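Local coordinates for protein Pbp related beta-lactamase (Pyrococcus abyssi, PDB 2QMI) that probably acts as a serine peptidase of the penicillin-binding protein and beta-lactamase family, assembling into an octamer that forms a self-compartmentalizing protease, at residues A[386-390]-A[401-405]. Sequence-based numbering, arbitrary orientation.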
# COMPACT_ATOMS: atom_id res chain seq x y z
N ASP A 386 10.19 2.85 -31.99
CA ASP A 386 11.05 3.70 -32.81
C ASP A 386 11.63 4.92 -32.07
O ASP A 386 12.44 5.66 -32.64
CB ASP A 386 10.25 4.18 -34.01
CG ASP A 386 11.13 4.53 -35.19
OD1 ASP A 386 12.00 5.43 -35.04
OD2 ASP A 386 10.96 3.91 -36.26
N VAL A 387 11.23 5.12 -30.82
CA VAL A 387 11.70 6.28 -30.07
C VAL A 387 12.67 5.95 -28.96
O VAL A 387 12.59 4.90 -28.32
CB VAL A 387 10.50 7.08 -29.49
CG1 VAL A 387 10.98 8.17 -28.55
CG2 VAL A 387 9.71 7.71 -30.64
N VAL A 388 13.61 6.86 -28.73
CA VAL A 388 14.61 6.69 -27.69
C VAL A 388 14.31 7.70 -26.59
O VAL A 388 14.20 8.90 -26.86
CB VAL A 388 16.04 6.94 -28.22
CG1 VAL A 388 17.06 6.69 -27.10
CG2 VAL A 388 16.31 6.03 -29.42
N TYR A 389 14.17 7.22 -25.36
CA TYR A 389 13.87 8.10 -24.24
C TYR A 389 15.05 8.26 -23.30
O TYR A 389 15.66 7.27 -22.90
CB TYR A 389 12.68 7.58 -23.44
CG TYR A 389 11.33 7.71 -24.13
CD1 TYR A 389 10.76 6.63 -24.81
CD2 TYR A 389 10.63 8.92 -24.10
CE1 TYR A 389 9.51 6.75 -25.44
CE2 TYR A 389 9.39 9.05 -24.72
CZ TYR A 389 8.83 7.97 -25.38
OH TYR A 389 7.61 8.13 -25.99
N LEU A 390 15.37 9.50 -22.97
CA LEU A 390 16.46 9.80 -22.04
C LEU A 390 15.86 10.39 -20.77
O LEU A 390 15.27 11.48 -20.81
CB LEU A 390 17.44 10.79 -22.67
CG LEU A 390 18.61 11.24 -21.80
CD1 LEU A 390 19.37 10.02 -21.28
CD2 LEU A 390 19.53 12.13 -22.63
N ILE A 401 12.94 12.94 -21.79
CA ILE A 401 13.06 13.56 -23.11
C ILE A 401 12.84 12.54 -24.23
O ILE A 401 13.35 11.41 -24.17
CB ILE A 401 14.47 14.15 -23.32
CG1 ILE A 401 14.72 15.29 -22.34
CG2 ILE A 401 14.62 14.64 -24.76
CD1 ILE A 401 16.10 15.91 -22.46
N PRO A 402 12.07 12.92 -25.28
CA PRO A 402 11.79 12.04 -26.42
C PRO A 402 12.81 12.31 -27.53
O PRO A 402 12.94 13.45 -27.98
CB PRO A 402 10.38 12.45 -26.83
CG PRO A 402 10.41 13.93 -26.60
CD PRO A 402 11.12 14.06 -25.25
N LEU A 403 13.52 11.27 -27.97
CA LEU A 403 14.52 11.43 -29.03
C LEU A 403 14.16 10.68 -30.31
O LEU A 403 13.83 9.48 -30.29
CB LEU A 403 15.89 10.95 -28.54
CG LEU A 403 16.52 11.66 -27.33
CD1 LEU A 403 17.87 11.02 -27.05
CD2 LEU A 403 16.69 13.15 -27.60
N PHE A 404 14.25 11.38 -31.44
CA PHE A 404 13.94 10.80 -32.74
C PHE A 404 15.20 10.53 -33.54
O PHE A 404 15.94 11.46 -33.87
CB PHE A 404 13.05 11.75 -33.54
CG PHE A 404 11.62 11.80 -33.08
CD1 PHE A 404 11.28 11.48 -31.77
CD2 PHE A 404 10.62 12.20 -33.95
CE1 PHE A 404 9.96 11.57 -31.33
CE2 PHE A 404 9.29 12.29 -33.53
CZ PHE A 404 8.96 11.97 -32.22
N PRO A 405 15.48 9.25 -33.86
CA PRO A 405 16.68 8.94 -34.64
C PRO A 405 16.60 9.55 -36.03
O PRO A 405 15.63 9.33 -36.75
CB PRO A 405 16.68 7.41 -34.67
CG PRO A 405 16.03 7.05 -33.38
CD PRO A 405 14.87 8.02 -33.34
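Leu-403 packs its CB against CB of Val-388, 4.0 Å away, at a hydrogen-bonded pair of the antiparallel beta hairpin formed by strands 387-392 and 400-408. These are neighbouring strands of the closed eight-stranded barrel in the Pab87 octamerisation domain. Two backbone bonds join this pair, nearly straight from Val-388 N to Leu-403 O and more bent, at 144°, from Leu-403 N to Val-388 O. A second hydrogen-bonded pair, Leu-390 with Ile-401, repeats the reciprocal pattern. The face carrying Val-388, Leu-390, Ile-401 and Leu-403 is apolar, and Leu-390 and Ile-401 both continue onto Phe-439 of strand 434-439.

On the other face, the ring of Tyr-389 reaches Pro-402, its CE2 lying 4.1 Å from Pro-402 CB. With CG anti to the carbonyl carbon (chi1 -71°), the tyrosine ring swings back along its own strand, where CG1 of Val-387 sits 3.7 Å above one ring face, offset toward the rim; across the contact the same methyl comes nearest to Leu-403 O. The other methyl of Val-387, CG2, meets Phe-404 CE1 at 3.9 Å. This face also meets a second subunit, whose Phe-404 ring stacks on Phe-404 and whose Pro-402 and Tyr-389 pack on Tyr-389 and Pro-402, respectively, consistent with the domain's part in octamer assembly.

Where strand 387-392 begins, Asp-386 turns its carboxylate to a salt bridge with Arg-359, and its backbone faces Pro-405. The proline, which has no N-H to offer, instead sets its ring carbon CD 3.5 Å from Asp-386 O, while CG lies 4.1 Å from CG2 of Val-388.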